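Side-chain contacts in denovo NTF2 (Synthetic construct, PDB 6W40), which is a computationally designed NTF2-like scaffold, made to explore diverse pocket structures, with no natural function to assign: residues 46-50 / 51-55; 90-94 / 95-99. One frame throughout, in Å; residues are numbered along the deposited sequence.

Contact 1: 46-50 / 51-55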
ATOM      1  N   ILE A  46     -14.593  -4.965  20.917  1.00 35.95           N
ATOM      2  CA  ILE A  46     -15.552  -5.672  20.077  1.00 35.35           C
ATOM      3  C   ILE A  46     -14.844  -6.846  19.415  1.00 40.88           C
ATOM      4  O   ILE A  46     -13.670  -6.744  19.047  1.00 42.49           O
ATOM      5  CB  ILE A  46     -16.166  -4.726  19.026  1.00 43.81           C
ATOM      6  CG1 ILE A  46     -16.820  -3.525  19.713  1.00 50.22           C
ATOM      7  CG2 ILE A  46     -17.180  -5.452  18.164  1.00 39.58           C
ATOM      8  CD1 ILE A  46     -17.469  -2.551  18.756  1.00 48.60           C
ATOM      9  N   HIS A  47     -15.556  -7.965  19.276  1.00 55.92           N
ATOM     10  CA  HIS A  47     -15.026  -9.158  18.621  1.00 46.47           C
ATOM     11  C   HIS A  47     -16.091  -9.720  17.694  1.00 41.08           C
ATOM     12  O   HIS A  47     -17.202 -10.023  18.139  1.00 46.68           O
ATOM     13  CB  HIS A  47     -14.599 -10.216  19.645  1.00 42.73           C
ATOM     14  CG  HIS A  47     -13.400  -9.831  20.453  1.00 59.34           C
ATOM     15  ND1 HIS A  47     -12.139 -10.329  20.198  1.00 58.45           N
ATOM     16  CD2 HIS A  47     -13.268  -8.998  21.512  1.00 60.38           C
ATOM     17  CE1 HIS A  47     -11.283  -9.818  21.065  1.00 53.96           C
ATOM     18  NE2 HIS A  47     -11.942  -9.007  21.874  1.00 52.43           N
ATOM     19  N   ARG A  48     -15.757  -9.860  16.413  1.00 38.01           N
ATOM     20  CA  ARG A  48     -16.668 -10.426  15.429  1.00 29.32           C
ATOM     21  C   ARG A  48     -15.978 -11.566  14.696  1.00 33.91           C
ATOM     22  O   ARG A  48     -14.749 -11.599  14.583  1.00 44.87           O
ATOM     23  CB  ARG A  48     -17.140  -9.372  14.411  1.00 30.53           C
ATOM     24  CG  ARG A  48     -17.400  -7.991  14.999  1.00 48.12           C
ATOM     25  CD  ARG A  48     -18.513  -8.001  16.039  1.00 51.13           C
ATOM     26  NE  ARG A  48     -19.840  -7.867  15.452  1.00 56.76           N
ATOM     27  CZ  ARG A  48     -20.924  -7.525  16.142  1.00 70.72           C
ATOM     28  NH1 ARG A  48     -20.829  -7.277  17.442  1.00 55.18           N
ATOM     29  NH2 ARG A  48     -22.098  -7.423  15.534  1.00 77.78           N
ATOM     30  N   HIS A  49     -16.784 -12.502  14.196  1.00 45.88           N
ATOM     31  CA  HIS A  49     -16.285 -13.638  13.435  1.00 41.11           C
ATOM     32  C   HIS A  49     -17.215 -13.916  12.263  1.00 39.48           C
ATOM     33  O   HIS A  49     -18.432 -13.726  12.357  1.00 51.63           O
ATOM     34  CB  HIS A  49     -16.154 -14.891  14.309  1.00 39.81           C
ATOM     35  CG  HIS A  49     -15.505 -16.045  13.612  1.00 48.59           C
ATOM     36  ND1 HIS A  49     -14.160 -16.322  13.729  1.00 40.91           N
ATOM     37  CD2 HIS A  49     -16.012 -16.987  12.783  1.00 45.39           C
ATOM     38  CE1 HIS A  49     -13.869 -17.391  13.008  1.00 46.04           C
ATOM     39  NE2 HIS A  49     -14.975 -17.813  12.424  1.00 40.00           N
ATOM     40  N   GLY A  50     -16.627 -14.379  11.159  1.00 35.84           N
ATOM     41  CA  GLY A  50     -17.377 -14.613   9.940  1.00 39.19           C
ATOM     42  C   GLY A  50     -17.289 -13.433   8.992  1.00 35.82           C
ATOM     43  O   GLY A  50     -17.240 -12.283   9.439  1.00 42.74           O
ATOM     44  N   ARG A  51     -17.275 -13.691   7.680  1.00 40.79           N
ATOM     45  CA  ARG A  51     -17.054 -12.607   6.723  1.00 50.73           C
ATOM     46  C   ARG A  51     -18.174 -11.574   6.780  1.00 48.02           C
ATOM     47  O   ARG A  51     -17.920 -10.371   6.659  1.00 43.16           O
ATOM     48  CB  ARG A  51     -16.917 -13.167   5.307  1.00 44.28           C
ATOM     49  CG  ARG A  51     -16.304 -12.186   4.319  1.00 50.03           C
ATOM     50  CD  ARG A  51     -16.614 -12.567   2.875  1.00 42.97           C
ATOM     51  NE  ARG A  51     -16.175 -13.919   2.537  1.00 54.16           N
ATOM     52  CZ  ARG A  51     -16.045 -14.367   1.290  1.00 62.93           C
ATOM     53  NH1 ARG A  51     -16.311 -13.565   0.269  1.00 69.43           N
ATOM     54  NH2 ARG A  51     -15.639 -15.611   1.064  1.00 61.65           N
ATOM     55  N   GLU A  52     -19.418 -12.022   6.968  1.00 53.61           N
ATOM     56  CA  GLU A  52     -20.546 -11.096   6.953  1.00 58.36           C
ATOM     57  C   GLU A  52     -20.618 -10.269   8.231  1.00 49.98           C
ATOM     58  O   GLU A  52     -20.925  -9.073   8.180  1.00 39.15           O
ATOM     59  CB  GLU A  52     -21.853 -11.859   6.732  1.00 52.26           C
ATOM     60  CG  GLU A  52     -21.886 -12.667   5.442  1.00 63.51           C
ATOM     61  CD  GLU A  52     -21.683 -11.812   4.204  1.00 66.35           C
ATOM     62  OE1 GLU A  52     -22.047 -10.618   4.231  1.00 71.15           O
ATOM     63  OE2 GLU A  52     -21.153 -12.337   3.201  1.00 70.48           O
ATOM     64  N   GLU A  53     -20.344 -10.885   9.385  1.00 49.90           N
ATOM     65  CA  GLU A  53     -20.317 -10.132  10.634  1.00 41.06           C
ATOM     66  C   GLU A  53     -19.197  -9.098  10.633  1.00 50.16           C
ATOM     67  O   GLU A  53     -19.365  -7.986  11.147  1.00 45.87           O
ATOM     68  CB  GLU A  53     -20.156 -11.084  11.819  1.00 40.60           C
ATOM     69  CG  GLU A  53     -21.427 -11.797  12.248  1.00 49.59           C
ATOM     70  CD  GLU A  53     -22.243 -10.990  13.242  1.00 73.51           C
ATOM     71  OE1 GLU A  53     -22.431  -9.775  13.021  1.00 74.95           O
ATOM     72  OE2 GLU A  53     -22.688 -11.572  14.253  1.00 91.36           O
ATOM     73  N   VAL A  54     -18.045  -9.449  10.059  1.00 41.55           N
ATOM     74  CA  VAL A  54     -16.896  -8.551  10.076  1.00 39.74           C
ATOM     75  C   VAL A  54     -17.127  -7.367   9.145  1.00 43.80           C
ATOM     76  O   VAL A  54     -16.887  -6.211   9.514  1.00 48.64           O
ATOM     77  CB  VAL A  54     -15.614  -9.319   9.708  1.00 37.05           C
ATOM     78  CG1 VAL A  54     -14.477  -8.355   9.416  1.00 38.78           C
ATOM     79  CG2 VAL A  54     -15.232 -10.275  10.830  1.00 34.50           C
ATOM     80  N   VAL A  55     -17.598  -7.637   7.924  1.00 39.37           N
ATOM     81  CA  VAL A  55     -17.785  -6.568   6.945  1.00 40.30           C
ATOM     82  C   VAL A  55     -18.804  -5.553   7.448  1.00 46.15           C
ATOM     83  O   VAL A  55     -18.594  -4.338   7.340  1.00 47.55           O
ATOM     84  CB  VAL A  55     -18.189  -7.158   5.581  1.00 42.90           C
ATOM     85  CG1 VAL A  55     -18.708  -6.066   4.659  1.00 42.39           C
ATOM     86  CG2 VAL A  55     -17.002  -7.866   4.943  1.00 47.74           C
TER
HETATM   87  O   HOH W   1     -21.595  -6.912  12.745  1.00 46.50           O
HETATM   88  O   HOH W   2     -20.545 -13.706   9.709  1.00 45.80           O
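Gly-50, at the N-cap position, ends the turn by which strand 46-49 runs into helix 51-55; the short axes pass 6.5 Å apart, their directions 144° apart, so that the helix doubles back over the strand and the CA atoms of Arg-48 and Val-54 come within 5.7 Å. Val-54 N bonds to Gly-50 O at 3.0 Å, an i to i+4 helical bond. With its backbone angles, a side chain at Gly-50 would jam against the preceding carbonyl oxygen. In the first turn of the helix, Glu-53 faces back: its CB sits 3.2 Å from His-49 O, and its CG stands beside the backbone N (chi1 -79°), which sends the carboxylate toward Arg-48. The arginine chain, bent at chi2 and chi3, brings NH2 to 3.5 Å from Glu-53 OE1 in a weak, bent salt bridge, the guanidinium and carboxylate planes 74° apart. A water bridges the pair, accepting from Arg-48 NH2 at 2.9 Å, with Glu-53 O and OE1 both in reach. A second water accepts from Glu-53 N at 2.8 Å. On the inner side, Val-54 CG2 lies 4.2 Å from Arg-48 CB, while the valine packs on Phe-27, Val-35 and Phe-37. His-49 points away from the helix and bonds to Lys-36 of the adjoining strand. This is a beta-to-alpha connection in an NTF2-like fold, where an antiparallel hairpin strand leads straight into a helix.

Contact 2: 90-94 / 95-99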
ATOM      1  N   THR A  90     -10.065  11.392   6.895  1.00 48.67           N
ATOM      2  CA  THR A  90     -11.510  11.528   6.938  1.00 55.67           C
ATOM      3  C   THR A  90     -11.997  12.501   5.868  1.00 62.44           C
ATOM      4  O   THR A  90     -11.221  13.226   5.242  1.00 60.12           O
ATOM      5  CB  THR A  90     -11.961  11.993   8.321  1.00 51.38           C
ATOM      6  OG1 THR A  90     -11.498  13.329   8.548  1.00 46.35           O
ATOM      7  CG2 THR A  90     -11.391  11.079   9.394  1.00 47.66           C
ATOM      8  N   SER A  91     -13.312  12.507   5.663  1.00 56.29           N
ATOM      9  CA  SER A  91     -13.949  13.422   4.728  1.00 57.75           C
ATOM     10  C   SER A  91     -14.423  14.708   5.393  1.00 62.03           C
ATOM     11  O   SER A  91     -15.047  15.539   4.725  1.00 67.74           O
ATOM     12  CB  SER A  91     -15.130  12.732   4.036  1.00 54.56           C
ATOM     13  OG  SER A  91     -16.132  12.370   4.968  1.00 60.59           O
ATOM     14  N   TYR A  92     -14.144  14.889   6.683  1.00 60.80           N
ATOM     15  CA  TYR A  92     -14.523  16.115   7.371  1.00 63.14           C
ATOM     16  C   TYR A  92     -13.767  17.308   6.794  1.00 64.06           C
ATOM     17  O   TYR A  92     -12.749  17.166   6.111  1.00 74.63           O
ATOM     18  CB  TYR A  92     -14.245  16.002   8.871  1.00 57.67           C
ATOM     19  CG  TYR A  92     -15.172  15.068   9.618  1.00 54.27           C
ATOM     20  CD1 TYR A  92     -14.844  13.731   9.802  1.00 55.83           C
ATOM     21  CD2 TYR A  92     -16.369  15.528  10.152  1.00 62.80           C
ATOM     22  CE1 TYR A  92     -15.687  12.875  10.489  1.00 54.76           C
ATOM     23  CE2 TYR A  92     -17.219  14.681  10.840  1.00 51.10           C
ATOM     24  CZ  TYR A  92     -16.873  13.356  11.006  1.00 52.73           C
ATOM     25  OH  TYR A  92     -17.715  12.509  11.690  1.00 52.28           O
ATOM     26  N   GLY A  93     -14.279  18.501   7.083  1.00 65.15           N
ATOM     27  CA  GLY A  93     -13.661  19.722   6.614  1.00 64.37           C
ATOM     28  C   GLY A  93     -12.407  20.146   7.342  1.00 68.35           C
ATOM     29  O   GLY A  93     -11.870  21.219   7.053  1.00 77.45           O
ATOM     30  N   ASP A  94     -11.920  19.335   8.281  1.00 60.01           N
ATOM     31  CA  ASP A  94     -10.727  19.695   9.043  1.00 57.40           C
ATOM     32  C   ASP A  94     -10.125  18.416   9.630  1.00 69.92           C
ATOM     33  O   ASP A  94     -10.270  17.337   9.048  1.00 72.43           O
ATOM     34  CB  ASP A  94     -11.095  20.756  10.100  1.00 57.26           C
ATOM     35  CG  ASP A  94     -12.305  20.362  10.920  1.00 69.81           C
ATOM     36  OD1 ASP A  94     -12.247  19.322  11.605  1.00 61.47           O
ATOM     37  OD2 ASP A  94     -13.315  21.094  10.880  1.00 84.77           O
ATOM     38  N   LYS A  95      -9.464  18.539  10.783  0.90 66.21           N
ATOM     39  CA  LYS A  95      -8.778  17.424  11.427  0.90 68.41           C
ATOM     40  C   LYS A  95      -9.449  17.003  12.732  0.90 63.79           C
ATOM     41  O   LYS A  95      -8.790  16.469  13.628  0.90 68.79           O
ATOM     42  CB  LYS A  95      -7.316  17.779  11.692  0.90 67.83           C
ATOM     43  CG  LYS A  95      -6.621  18.510  10.558  0.90 68.75           C
ATOM     44  CD  LYS A  95      -5.188  18.846  10.942  0.90 71.01           C
ATOM     45  CE  LYS A  95      -4.472  19.598   9.837  0.90 75.46           C
ATOM     46  NZ  LYS A  95      -3.041  19.825  10.180  0.90 69.05           N
ATOM     47  N   SER A  96     -10.759  17.227  12.855  1.00 70.35           N
ATOM     48  CA  SER A  96     -11.449  16.945  14.110  1.00 62.03           C
ATOM     49  C   SER A  96     -11.563  15.455  14.407  1.00 62.76           C
ATOM     50  O   SER A  96     -11.667  15.081  15.581  1.00 57.85           O
ATOM     51  CB  SER A  96     -12.843  17.569  14.104  1.00 61.14           C
ATOM     52  OG  SER A  96     -13.483  17.401  15.357  1.00 83.04           O
ATOM     53  N   HIS A  97     -11.555  14.598  13.386  1.00 55.06           N
ATOM     54  CA  HIS A  97     -11.765  13.170  13.593  1.00 55.47           C
ATOM     55  C   HIS A  97     -10.630  12.341  13.005  1.00 60.12           C
ATOM     56  O   HIS A  97     -10.833  11.192  12.607  1.00 58.73           O
ATOM     57  CB  HIS A  97     -13.105  12.726  13.006  1.00 59.90           C
ATOM     58  CG  HIS A  97     -14.288  13.398  13.629  1.00 61.44           C
ATOM     59  ND1 HIS A  97     -14.630  14.704  13.354  1.00 70.11           N
ATOM     60  CD2 HIS A  97     -15.203  12.948  14.518  1.00 58.87           C
ATOM     61  CE1 HIS A  97     -15.709  15.028  14.045  1.00 67.49           C
ATOM     62  NE2 HIS A  97     -16.076  13.980  14.760  1.00 69.08           N
ATOM     63  N   ASP A  98      -9.426  12.908  12.947  1.00 53.46           N
ATOM     64  CA  ASP A  98      -8.254  12.180  12.461  1.00 58.35           C
ATOM     65  C   ASP A  98      -7.516  11.560  13.649  1.00 66.90           C
ATOM     66  O   ASP A  98      -6.405  11.943  14.009  1.00 71.12           O
ATOM     67  CB  ASP A  98      -7.342  13.106  11.663  1.00 68.35           C
ATOM     68  CG  ASP A  98      -8.028  13.701  10.450  1.00 65.55           C
ATOM     69  OD1 ASP A  98      -8.986  13.087   9.940  1.00 67.54           O
ATOM     70  OD2 ASP A  98      -7.600  14.786  10.000  1.00 78.33           O
ATOM     71  N   GLU A  99      -8.165  10.581  14.269  1.00 54.43           N
ATOM     72  CA  GLU A  99      -7.581   9.934  15.434  1.00 58.39           C
ATOM     73  C   GLU A  99      -6.505   8.939  15.017  1.00 56.25           C
ATOM     74  O   GLU A  99      -6.545   8.366  13.923  1.00 58.96           O
ATOM     75  CB  GLU A  99      -8.661   9.234  16.259  1.00 53.12           C
ATOM     76  CG  GLU A  99      -9.632  10.193  16.933  1.00 54.62           C
ATOM     77  CD  GLU A  99     -10.851   9.490  17.490  1.00 63.26           C
ATOM     78  OE1 GLU A  99     -11.027   8.290  17.197  1.00 64.46           O
ATOM     79  OE2 GLU A  99     -11.633  10.137  18.220  1.00 72.12           O
TER
HETATM   80  O   HOH W   3     -11.001  14.634  10.552  1.00 47.81           O
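Tyr-92 and His-97 lie face over face in an offset stack, centroids 3.8 Å apart and planes only 10° from parallel. His-97 ND1 sits over the middle of the tyrosine ring, and Tyr-92 CZ over the middle of the imidazole; the phenol OH of Tyr-92 lies over the NE2-CD2 edge of His-97, 3.8 Å from each of these atoms. Both side chains place CG opposite their own carbonyl carbon (chi1 -71° for Tyr-92, -61° for His-97), which turns the two rings toward each other from the two arms of the loop. An alanine in place of Tyr-92 is likely to leave one imidazole face without its stacking partner and the histidine freer to turn. Residues 91-99 form the loop between strands 81-90 and 100-108 of the curled NTF2-like sheet, with Thr-90 at the end of the incoming strand and a type I turn from Lys-95 to Asp-98 on the returning arm. Leading into that turn, Asp-94 holds CG between its backbone N and carbonyl carbon, and OD1 receives Ser-96 N at 2.9 Å, nearly in line with its C-O bond. At the base of the loop Thr-90 OG1 lies 2.9 Å from Asp-98 OD1, and Thr-90 CG2 comes 3.3 Å from His-97 O. Between the arms a water accepts from His-97 N at 2.9 Å and donates to Asp-94 O at 3.2 Å.

In the fold
From the N terminus, the chain passes helices 2-18 and 27-30 and the hairpin of strands 35-41 and 44-49 before contact 1 closes the tight turn into helix 51-65. That helix leads to strands 67-72 and 74-78, then to strand 81-90, whose far end enters contact 2, the loop returning into strand 100-108. The two contacts are in series, neither nesting nor crossing. Their centres are about 26 Å apart and their nearest atoms about 13 Å. Contact 1 ties the hairpin to the start of the helix; contact 2 joins two antiparallel strands, and Trp-65, the last residue of that helix, hydrogen-bonds to Glu-99 in the loop.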